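Local coordinates for protein CD38 molecule (Bos taurus, PDB 3GH3) that is a glycosylated ectoenzyme of the ADP-ribosyl cyclase family, with a C-terminal domain built round a four-stranded parallel beta sheet, at residues Q84-K89 with E155-S160; V165-N170 with V195-W200; V186-L191 with S223-R228. All blocks are in the same frame, centred on the assembly; numbering follows the deposited sequence.

Contact 1 (Q84-K89 with E155-S160); sequences QVFWSK and ERFAES. With NAG (2-acetamido-2-deoxy-beta-D-glucopyranose), chain C.
Q84 and F86, from the region of strand 85-87, meet F157 and A158 of helix 145-160, with the strand and helix axes 10.6 Å apart at closest approach and their N-to-C directions 135° from each other. At that distance the backbones do not touch, and the join is made by side chains, F157 lying between Q84 and F86. A chi1 of -176° sets CG of F157 opposite the backbone nitrogen, which carries the ring away from the helix and past F86. The two side chains slide by one another in opposite directions and meet as an offset edge-to-face pair: the edge of F157 is turned to one face of F86, with centroids 5.1 Å apart and ring planes at 60°. F157 CD2 comes to 3.5 Å from F86 CE1, while F157 CE2 stands over the rim of the F86 ring rather than over its middle. Strand 85-87 is an outermost strand of the four-stranded parallel sheet of the ADP-ribosyl cyclase fold, and F86 also packs on V165 and V167 of the adjoining strand and on E187. The edge of the F86 ring abuts the helix at A158, whose CA lies 4.0 Å from F86 CZ, near the ring plane. Q84 and F157 reach toward each other from opposite directions, Q84 coming over a face of the ring. Its CG sits 3.3 Å from F157 CZ, and the extended chain beyond runs on across that face, the amide inclined to the ring. In the plane of the F157 ring, V85 O approaches CE2 at 3.9 Å. V79 and L106 also pack on F157. Farther along the segment, K89 O accepts a hydrogen bond from N170 ND2 and lies 3.7 Å from C1 of the attached NAG.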
loop_
_atom_site.group_PDB
_atom_site.type_symbol
_atom_site.label_atom_id
_atom_site.label_comp_id
_atom_site.label_asym_id
_atom_site.label_seq_id
_atom_site.Cartn_x
_atom_site.Cartn_y
_atom_site.Cartn_z
ATOM N N GLN A 84 0.101 -3.378 -13.219
ATOM C CA GLN A 84 -0.098 -2.798 -11.891
ATOM C C GLN A 84 -1.530 -2.368 -11.584
ATOM O O GLN A 84 -2.187 -1.772 -12.425
ATOM C CB GLN A 84 0.794 -1.591 -11.703
ATOM C CG GLN A 84 1.869 -1.817 -10.711
ATOM C CD GLN A 84 2.877 -0.721 -10.734
ATOM O OE1 GLN A 84 2.853 0.187 -9.888
ATOM N NE2 GLN A 84 3.791 -0.792 -11.696
ATOM N N VAL A 85 -1.984 -2.665 -10.366
ATOM C CA VAL A 85 -3.315 -2.284 -9.907
ATOM C C VAL A 85 -3.183 -1.450 -8.639
ATOM O O VAL A 85 -2.585 -1.891 -7.652
ATOM C CB VAL A 85 -4.201 -3.518 -9.613
ATOM C CG1 VAL A 85 -5.563 -3.087 -9.036
ATOM C CG2 VAL A 85 -4.405 -4.338 -10.879
ATOM N N PHE A 86 -3.706 -0.231 -8.688
ATOM C CA PHE A 86 -3.854 0.603 -7.505
ATOM C C PHE A 86 -5.288 0.471 -6.968
ATOM O O PHE A 86 -6.176 0.005 -7.679
ATOM C CB PHE A 86 -3.562 2.056 -7.862
ATOM C CG PHE A 86 -2.151 2.279 -8.346
ATOM C CD1 PHE A 86 -1.152 2.652 -7.459
ATOM C CD2 PHE A 86 -1.821 2.068 -9.679
ATOM C CE1 PHE A 86 0.149 2.844 -7.899
ATOM C CE2 PHE A 86 -0.517 2.253 -10.125
ATOM C CZ PHE A 86 0.463 2.640 -9.239
ATOM N N TRP A 87 -5.507 0.853 -5.713
ATOM C CA TRP A 87 -6.843 0.726 -5.131
ATOM C C TRP A 87 -6.976 1.636 -3.929
ATOM O O TRP A 87 -5.987 2.032 -3.332
ATOM C CB TRP A 87 -7.131 -0.727 -4.738
ATOM C CG TRP A 87 -6.186 -1.278 -3.704
ATOM C CD1 TRP A 87 -4.991 -1.930 -3.930
ATOM C CD2 TRP A 87 -6.356 -1.238 -2.278
ATOM N NE1 TRP A 87 -4.416 -2.289 -2.723
ATOM C CE2 TRP A 87 -5.227 -1.863 -1.698
ATOM C CE3 TRP A 87 -7.348 -0.727 -1.435
ATOM C CZ2 TRP A 87 -5.074 -1.998 -0.319
ATOM C CZ3 TRP A 87 -7.189 -0.854 -0.063
ATOM C CH2 TRP A 87 -6.061 -1.490 0.478
ATOM N N SER A 88 -8.208 1.961 -3.565
ATOM C CA SER A 88 -8.444 2.832 -2.426
ATOM C C SER A 88 -9.858 2.544 -1.947
ATOM O O SER A 88 -10.797 2.681 -2.715
ATOM C CB SER A 88 -8.299 4.300 -2.845
ATOM O OG SER A 88 -8.692 5.184 -1.805
ATOM N N LYS A 89 -9.978 2.084 -0.703
ATOM C CA LYS A 89 -11.267 1.764 -0.068
ATOM C C LYS A 89 -12.000 0.600 -0.740
ATOM O O LYS A 89 -13.216 0.446 -0.593
ATOM C CB LYS A 89 -12.164 3.000 0.003
ATOM C CG LYS A 89 -11.538 4.170 0.736
ATOM C CD LYS A 89 -11.320 3.831 2.200
ATOM C CE LYS A 89 -10.735 5.007 2.964
ATOM N NZ LYS A 89 -10.399 4.613 4.364
ATOM N N GLU A 155 5.292 4.976 -2.992
ATOM C CA GLU A 155 5.928 5.886 -3.931
ATOM C C GLU A 155 6.804 5.143 -4.933
ATOM O O GLU A 155 6.807 5.457 -6.125
ATOM C CB GLU A 155 6.772 6.945 -3.209
ATOM C CG GLU A 155 7.468 7.877 -4.185
ATOM C CD GLU A 155 8.344 8.914 -3.493
ATOM O OE1 GLU A 155 8.464 8.874 -2.251
ATOM O OE2 GLU A 155 8.919 9.771 -4.199
ATOM N N ARG A 156 7.567 4.162 -4.457
ATOM C CA ARG A 156 8.403 3.377 -5.369
ATOM C C ARG A 156 7.551 2.580 -6.355
ATOM O O ARG A 156 7.851 2.524 -7.545
ATOM C CB ARG A 156 9.342 2.450 -4.583
ATOM C CG ARG A 156 10.611 3.134 -4.065
ATOM C CD ARG A 156 11.491 3.655 -5.214
ATOM N NE ARG A 156 12.144 2.583 -5.969
ATOM C CZ ARG A 156 13.272 1.979 -5.595
ATOM N NH1 ARG A 156 13.879 2.326 -4.466
ATOM N NH2 ARG A 156 13.794 1.014 -6.339
ATOM N N PHE A 157 6.492 1.957 -5.842
ATOM C CA PHE A 157 5.515 1.232 -6.654
ATOM C C PHE A 157 4.939 2.150 -7.744
ATOM O O PHE A 157 4.920 1.787 -8.919
ATOM C CB PHE A 157 4.437 0.681 -5.711
ATOM C CG PHE A 157 3.385 -0.191 -6.361
ATOM C CD1 PHE A 157 3.690 -1.475 -6.822
ATOM C CD2 PHE A 157 2.062 0.249 -6.426
ATOM C CE1 PHE A 157 2.684 -2.312 -7.365
ATOM C CE2 PHE A 157 1.062 -0.570 -6.972
ATOM C CZ PHE A 157 1.385 -1.854 -7.452
ATOM N N ALA A 158 4.506 3.360 -7.382
ATOM C CA ALA A 158 3.973 4.285 -8.387
ATOM C C ALA A 158 5.014 4.685 -9.455
ATOM O O ALA A 158 4.741 4.659 -10.649
ATOM C CB ALA A 158 3.405 5.549 -7.713
ATOM N N GLU A 159 6.189 5.106 -9.000
ATOM C CA GLU A 159 7.251 5.554 -9.888
ATOM C C GLU A 159 7.589 4.450 -10.880
ATOM O O GLU A 159 7.992 4.711 -12.012
ATOM C CB GLU A 159 8.503 5.928 -9.070
ATOM C CG GLU A 159 8.311 7.160 -8.202
ATOM C CD GLU A 159 9.508 7.471 -7.314
ATOM O OE1 GLU A 159 10.036 6.546 -6.659
ATOM O OE2 GLU A 159 9.908 8.654 -7.261
ATOM N N SER A 160 7.430 3.212 -10.433
ATOM C CA SER A 160 7.807 2.040 -11.212
ATOM C C SER A 160 6.824 1.743 -12.342
ATOM O O SER A 160 7.162 1.025 -13.299
ATOM C CB SER A 160 7.943 0.827 -10.276
ATOM O OG SER A 160 7.492 -0.373 -10.885
HETATM C C1 NAG C . -16.954 0.510 -0.395
HETATM C C2 NAG C . -16.882 -1.017 -0.565
HETATM C C3 NAG C . -17.657 -1.792 0.498
HETATM C C4 NAG C . -17.447 -1.214 1.894
HETATM C C5 NAG C . -17.621 0.294 1.853
HETATM C C6 NAG C . -17.454 0.920 3.230
HETATM C C7 NAG C . -16.625 -1.864 -2.818
HETATM C C8 NAG C . -17.303 -2.284 -4.097
HETATM N N2 NAG C . -17.397 -1.350 -1.875
HETATM O O3 NAG C . -17.300 -3.149 0.473
HETATM O O4 NAG C . -18.411 -1.804 2.745
HETATM O O5 NAG C . -16.693 0.863 0.956
HETATM O O6 NAG C . -16.110 0.773 3.628
HETATM O O7 NAG C . -15.415 -1.998 -2.665
#

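Contact 2 (V165-N170 with V195-W200); sequences VRVVLN and VELEAW. With NAG (2-acetamido-2-deoxy-beta-D-glucopyranose), chain C.
Five backbone hydrogen bonds zip V165-L169 to E196-W200 in parallel register. V165 N and L169 N, at the ends of the ladder, each give a bond of 2.8 Å, to E196 O and W200 O respectively. Between them, E198 N binds V165 O and V167 N binds E198 O, and W200 N completes the series with V167 O at 2.9 Å, nearly straight at 169°. R166 and E198 run side by side, but their charges do not meet: R166 NE is 4.8 Å from E198 OE1, and E198 OE2 instead forms a salt bridge with R233. The aliphatic part of R166 borders the indole of W200, CG lying in the ring plane 4.0 Å from NE1, a buried nitrogen with no polar partner in the model. On the other face V167 holds CG1 between its backbone N and carbonyl carbon (chi1 63°), which presses this methyl against A199 CB at 3.5 Å. Beyond the ladder, N170 ND2 is bonded covalently to C1 of NAG, an N-linked sugar. Pairing of this kind, two parallel strands linked through helix 182-187, is that of a beta-alpha-beta unit, here at the centre of the four-stranded sheet.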
loop_
_atom_site.group_PDB
_atom_site.type_symbol
_atom_site.label_atom_id
_atom_site.label_comp_id
_atom_site.label_asym_id
_atom_site.label_seq_id
_atom_site.Cartn_x
_atom_site.Cartn_y
_atom_site.Cartn_z
ATOM N N VAL A 165 -2.093 1.393 -16.332
ATOM C CA VAL A 165 -2.273 1.031 -14.929
ATOM C C VAL A 165 -3.754 1.186 -14.617
ATOM O O VAL A 165 -4.444 1.966 -15.257
ATOM C CB VAL A 165 -1.453 1.936 -13.975
ATOM C CG1 VAL A 165 -0.003 2.033 -14.441
ATOM C CG2 VAL A 165 -2.044 3.320 -13.917
ATOM N N ARG A 166 -4.243 0.417 -13.659
ATOM C CA ARG A 166 -5.643 0.512 -13.265
ATOM C C ARG A 166 -5.775 0.880 -11.797
ATOM O O ARG A 166 -4.956 0.473 -10.986
ATOM C CB ARG A 166 -6.339 -0.807 -13.550
ATOM C CG ARG A 166 -6.769 -0.914 -14.993
ATOM C CD ARG A 166 -6.940 -2.342 -15.426
ATOM N NE ARG A 166 -5.657 -2.981 -15.675
ATOM C CZ ARG A 166 -5.478 -3.948 -16.565
ATOM N NH1 ARG A 166 -6.503 -4.373 -17.294
ATOM N NH2 ARG A 166 -4.277 -4.481 -16.731
ATOM N N VAL A 167 -6.794 1.667 -11.455
ATOM C CA VAL A 167 -7.075 1.948 -10.058
ATOM C C VAL A 167 -8.516 1.532 -9.798
ATOM O O VAL A 167 -9.410 1.800 -10.618
ATOM C CB VAL A 167 -6.805 3.417 -9.670
ATOM C CG1 VAL A 167 -7.704 4.379 -10.431
ATOM C CG2 VAL A 167 -6.996 3.605 -8.189
ATOM N N VAL A 168 -8.722 0.807 -8.704
ATOM C CA VAL A 168 -10.067 0.365 -8.328
ATOM C C VAL A 168 -10.588 1.252 -7.204
ATOM O O VAL A 168 -10.004 1.290 -6.130
ATOM C CB VAL A 168 -10.075 -1.080 -7.862
ATOM C CG1 VAL A 168 -11.524 -1.489 -7.427
ATOM C CG2 VAL A 168 -9.544 -1.992 -8.965
ATOM N N LEU A 169 -11.676 1.973 -7.473
ATOM C CA LEU A 169 -12.225 2.946 -6.539
ATOM C C LEU A 169 -13.653 2.566 -6.128
ATOM O O LEU A 169 -14.301 1.767 -6.799
ATOM C CB LEU A 169 -12.197 4.349 -7.165
ATOM C CG LEU A 169 -10.800 4.925 -7.467
ATOM C CD1 LEU A 169 -10.933 6.290 -8.113
ATOM C CD2 LEU A 169 -9.945 4.999 -6.213
ATOM N N ASN A 170 -14.143 3.161 -5.041
ATOM C CA ASN A 170 -15.409 2.736 -4.434
ATOM C C ASN A 170 -16.558 3.642 -4.851
ATOM O O ASN A 170 -16.640 4.786 -4.392
ATOM C CB ASN A 170 -15.267 2.727 -2.917
ATOM C CG ASN A 170 -16.351 1.918 -2.225
ATOM O OD1 ASN A 170 -17.534 2.017 -2.570
ATOM N ND2 ASN A 170 -15.938 1.096 -1.245
ATOM N N VAL A 195 2.399 6.991 -18.961
ATOM C CA VAL A 195 1.512 6.049 -18.282
ATOM C C VAL A 195 0.075 6.416 -18.643
ATOM O O VAL A 195 -0.245 7.595 -18.837
ATOM C CB VAL A 195 1.713 6.081 -16.747
ATOM C CG1 VAL A 195 0.475 5.553 -16.006
ATOM C CG2 VAL A 195 2.942 5.274 -16.373
ATOM N N GLU A 196 -0.772 5.403 -18.765
ATOM C CA GLU A 196 -2.195 5.597 -18.987
ATOM C C GLU A 196 -2.960 4.965 -17.820
ATOM O O GLU A 196 -2.836 3.771 -17.567
ATOM C CB GLU A 196 -2.620 4.947 -20.302
ATOM C CG GLU A 196 -2.002 5.610 -21.527
ATOM C CD GLU A 196 -2.695 5.225 -22.822
ATOM O OE1 GLU A 196 -3.731 4.527 -22.773
ATOM O OE2 GLU A 196 -2.198 5.626 -23.894
ATOM N N LEU A 197 -3.743 5.768 -17.120
ATOM C CA LEU A 197 -4.475 5.281 -15.962
ATOM C C LEU A 197 -5.948 5.076 -16.295
ATOM O O LEU A 197 -6.617 5.983 -16.815
ATOM C CB LEU A 197 -4.337 6.271 -14.816
ATOM C CG LEU A 197 -5.113 6.006 -13.524
ATOM C CD1 LEU A 197 -4.512 4.853 -12.792
ATOM C CD2 LEU A 197 -5.075 7.232 -12.636
ATOM N N GLU A 198 -6.445 3.884 -15.988
ATOM C CA GLU A 198 -7.860 3.584 -16.109
ATOM C C GLU A 198 -8.442 3.439 -14.700
ATOM O O GLU A 198 -7.996 2.588 -13.940
ATOM C CB GLU A 198 -8.047 2.296 -16.904
ATOM C CG GLU A 198 -7.526 2.376 -18.323
ATOM C CD GLU A 198 -7.663 1.068 -19.080
ATOM O OE1 GLU A 198 -8.091 0.064 -18.467
ATOM O OE2 GLU A 198 -7.342 1.048 -20.290
ATOM N N ALA A 199 -9.417 4.283 -14.352
ATOM C CA ALA A 199 -10.094 4.208 -13.056
ATOM C C ALA A 199 -11.432 3.477 -13.186
ATOM O O ALA A 199 -12.203 3.767 -14.093
ATOM C CB ALA A 199 -10.321 5.608 -12.490
ATOM N N TRP A 200 -11.686 2.535 -12.282
ATOM C CA TRP A 200 -12.958 1.812 -12.219
ATOM C C TRP A 200 -13.673 2.145 -10.910
ATOM O O TRP A 200 -13.126 1.918 -9.823
ATOM C CB TRP A 200 -12.693 0.306 -12.294
ATOM C CG TRP A 200 -12.132 -0.122 -13.619
ATOM C CD1 TRP A 200 -10.812 -0.201 -13.974
ATOM C CD2 TRP A 200 -12.880 -0.528 -14.764
ATOM N NE1 TRP A 200 -10.700 -0.634 -15.277
ATOM C CE2 TRP A 200 -11.956 -0.844 -15.781
ATOM C CE3 TRP A 200 -14.243 -0.664 -15.026
ATOM C CZ2 TRP A 200 -12.355 -1.275 -17.039
ATOM C CZ3 TRP A 200 -14.636 -1.095 -16.277
ATOM C CH2 TRP A 200 -13.695 -1.395 -17.266
HETATM C C1 NAG C . -16.954 0.510 -0.395
HETATM C C2 NAG C . -16.882 -1.017 -0.565
HETATM C C3 NAG C . -17.657 -1.792 0.498
HETATM C C4 NAG C . -17.447 -1.214 1.894
HETATM C C5 NAG C . -17.621 0.294 1.853
HETATM C C6 NAG C . -17.454 0.920 3.230
HETATM C C7 NAG C . -16.625 -1.864 -2.818
HETATM C C8 NAG C . -17.303 -2.284 -4.097
HETATM N N2 NAG C . -17.397 -1.350 -1.875
HETATM O O3 NAG C . -17.300 -3.149 0.473
HETATM O O4 NAG C . -18.411 -1.804 2.745
HETATM O O5 NAG C . -16.693 0.863 0.956
HETATM O O6 NAG C . -16.110 0.773 3.628
HETATM O O7 NAG C . -15.415 -1.998 -2.665
#

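Contact 3 (V186-L191 with S223-R228); sequences VEAPNL and SILDGR
After helix 182-187, a 3-10 turn at A188 and P189 leads toward strand 196-203; the turn and L191 after it are held against helix 216-228 by I224, L225 and R228. R228 supplies the polar grip. Its NE and NH2 approach side-on and both bind the one carbonyl oxygen of L191, each at 3.1 Å from L191 O. The NE bond lies in the carbonyl plane, with an N-H...O angle of 150°, whereas NH2 reaches the same oxygen from well above that plane; L191 O itself lies practically in the plane of the guanidinium. Bends at chi2 (-68°) and chi3 (-59°) fold the arginine back to this position. P189 O sits over the middle of one guanidinium face, 3.0 Å from R228 CZ, where it makes no hydrogen bond with NE or NH1, although its partial negative charge probably suits the cation. Two carbonyls thus border the guanidinium, the hydrogen-bonded L191 O at its edge and P189 O over a face. Helices 182-187 and 216-228 both belong to the alpha-beta layering of the domain, in which successive parallel strands are connected by helices, and deeper in the interface the contact between the turn and helix 216-228 is apolar. I224 CG2 rests on the peptide between A188 and P189, 3.9 Å from P189 N, and also meets A188 CB at 4.0 Å. Nearer the sheet, L191 and L225 meet at a slant, CD1 of the first touching CD2 of the second at 3.9 Å. V230 packs on both leucines, and F177 lies against I224. Within the turn itself, N190 N donates to E187 O at 2.9 Å.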
loop_
_atom_site.group_PDB
_atom_site.type_symbol
_atom_site.label_atom_id
_atom_site.label_comp_id
_atom_site.label_asym_id
_atom_site.label_seq_id
_atom_site.Cartn_x
_atom_site.Cartn_y
_atom_site.Cartn_z
ATOM N N VAL A 186 0.408 10.301 -2.902
ATOM C CA VAL A 186 1.724 9.715 -3.128
ATOM C C VAL A 186 1.809 8.979 -4.456
ATOM O O VAL A 186 2.789 9.120 -5.192
ATOM C CB VAL A 186 2.113 8.779 -1.957
ATOM C CG1 VAL A 186 3.395 8.023 -2.257
ATOM C CG2 VAL A 186 2.250 9.582 -0.660
ATOM N N GLU A 187 0.780 8.209 -4.780
ATOM C CA GLU A 187 0.863 7.385 -5.983
ATOM C C GLU A 187 0.543 8.156 -7.256
ATOM O O GLU A 187 1.396 8.264 -8.129
ATOM C CB GLU A 187 0.020 6.121 -5.837
ATOM C CG GLU A 187 0.528 5.242 -4.671
ATOM C CD GLU A 187 -0.339 4.034 -4.404
ATOM O OE1 GLU A 187 -1.579 4.182 -4.447
ATOM O OE2 GLU A 187 0.219 2.938 -4.136
ATOM N N ALA A 188 -0.664 8.712 -7.361
ATOM C CA ALA A 188 -1.023 9.470 -8.568
ATOM C C ALA A 188 -0.015 10.578 -8.896
ATOM O O ALA A 188 0.378 10.731 -10.051
ATOM C CB ALA A 188 -2.451 10.038 -8.477
ATOM N N PRO A 189 0.413 11.345 -7.882
ATOM C CA PRO A 189 1.377 12.415 -8.180
ATOM C C PRO A 189 2.773 11.915 -8.576
ATOM O O PRO A 189 3.613 12.728 -8.979
ATOM C CB PRO A 189 1.451 13.200 -6.867
ATOM C CG PRO A 189 0.171 12.855 -6.135
ATOM C CD PRO A 189 -0.091 11.424 -6.496
ATOM N N ASN A 190 3.029 10.615 -8.480
ATOM C CA ASN A 190 4.336 10.101 -8.915
ATOM C C ASN A 190 4.295 9.152 -10.121
ATOM O O ASN A 190 5.274 8.451 -10.407
ATOM C CB ASN A 190 5.083 9.481 -7.728
ATOM C CG ASN A 190 5.530 10.518 -6.721
ATOM O OD1 ASN A 190 4.984 10.612 -5.608
ATOM N ND2 ASN A 190 6.530 11.311 -7.099
ATOM N N LEU A 191 3.176 9.131 -10.843
ATOM C CA LEU A 191 3.111 8.337 -12.060
ATOM C C LEU A 191 3.948 9.031 -13.133
ATOM O O LEU A 191 3.971 10.254 -13.207
ATOM C CB LEU A 191 1.668 8.189 -12.525
ATOM C CG LEU A 191 0.806 7.343 -11.591
ATOM C CD1 LEU A 191 -0.658 7.427 -12.035
ATOM C CD2 LEU A 191 1.282 5.899 -11.547
ATOM N N SER A 223 -7.190 16.356 -12.549
ATOM C CA SER A 223 -6.265 17.484 -12.528
ATOM C C SER A 223 -4.843 17.051 -12.175
ATOM O O SER A 223 -3.874 17.564 -12.730
ATOM C CB SER A 223 -6.747 18.564 -11.559
ATOM O OG SER A 223 -5.858 19.664 -11.558
ATOM N N ILE A 224 -4.712 16.105 -11.255
ATOM C CA ILE A 224 -3.389 15.585 -10.928
ATOM C C ILE A 224 -2.762 14.963 -12.169
ATOM O O ILE A 224 -1.634 15.303 -12.543
ATOM C CB ILE A 224 -3.457 14.569 -9.774
ATOM C CG1 ILE A 224 -3.846 15.303 -8.495
ATOM C CG2 ILE A 224 -2.112 13.844 -9.601
ATOM C CD1 ILE A 224 -4.032 14.410 -7.290
ATOM N N LEU A 225 -3.517 14.096 -12.837
ATOM C CA LEU A 225 -2.994 13.340 -13.963
ATOM C C LEU A 225 -2.651 14.260 -15.136
ATOM O O LEU A 225 -1.637 14.068 -15.814
ATOM C CB LEU A 225 -3.974 12.238 -14.377
ATOM C CG LEU A 225 -4.326 11.246 -13.266
ATOM C CD1 LEU A 225 -5.472 10.362 -13.717
ATOM C CD2 LEU A 225 -3.112 10.382 -12.863
ATOM N N ASP A 226 -3.486 15.267 -15.367
ATOM C CA ASP A 226 -3.198 16.255 -16.404
ATOM C C ASP A 226 -1.829 16.877 -16.153
ATOM O O ASP A 226 -1.043 17.051 -17.078
ATOM C CB ASP A 226 -4.266 17.351 -16.441
ATOM C CG ASP A 226 -5.573 16.887 -17.065
ATOM O OD1 ASP A 226 -5.630 15.756 -17.601
ATOM O OD2 ASP A 226 -6.550 17.666 -17.026
ATOM N N GLY A 227 -1.548 17.210 -14.897
ATOM C CA GLY A 227 -0.266 17.789 -14.532
ATOM C C GLY A 227 0.909 16.864 -14.820
ATOM O O GLY A 227 2.002 17.319 -15.150
ATOM N N ARG A 228 0.678 15.561 -14.699
ATOM C CA ARG A 228 1.732 14.562 -14.881
ATOM C C ARG A 228 1.828 14.086 -16.325
ATOM O O ARG A 228 2.653 13.220 -16.655
ATOM C CB ARG A 228 1.456 13.343 -13.994
ATOM C CG ARG A 228 1.309 13.641 -12.516
ATOM C CD ARG A 228 2.620 14.088 -11.920
ATOM N NE ARG A 228 3.667 13.084 -12.087
ATOM C CZ ARG A 228 4.920 13.253 -11.682
ATOM N NH1 ARG A 228 5.274 14.388 -11.087
ATOM N NH2 ARG A 228 5.816 12.293 -11.865
#

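The three contacts adjoin one another around one parallel sheet. Contacts 1 and 2, with centres 10 Å apart, share neighbouring strands: F86 N lies 2.7 Å from R166 O and F86 O 2.9 Å from V168 N, both probable hydrogen bonds. Contact 3 is centred about 12 Å from each of the others. It meets contact 1 where A158 CB packs 3.4 Å from E187 O, and contact 2 through L197 CD2 and L225 CD1. Along the chain the segments of contacts 2 and 3 alternate, whereas contact 1 closes before either opens. The glycan on N170 touches contacts 1 and 2, and its NAG is also hydrogen-bonded to D204.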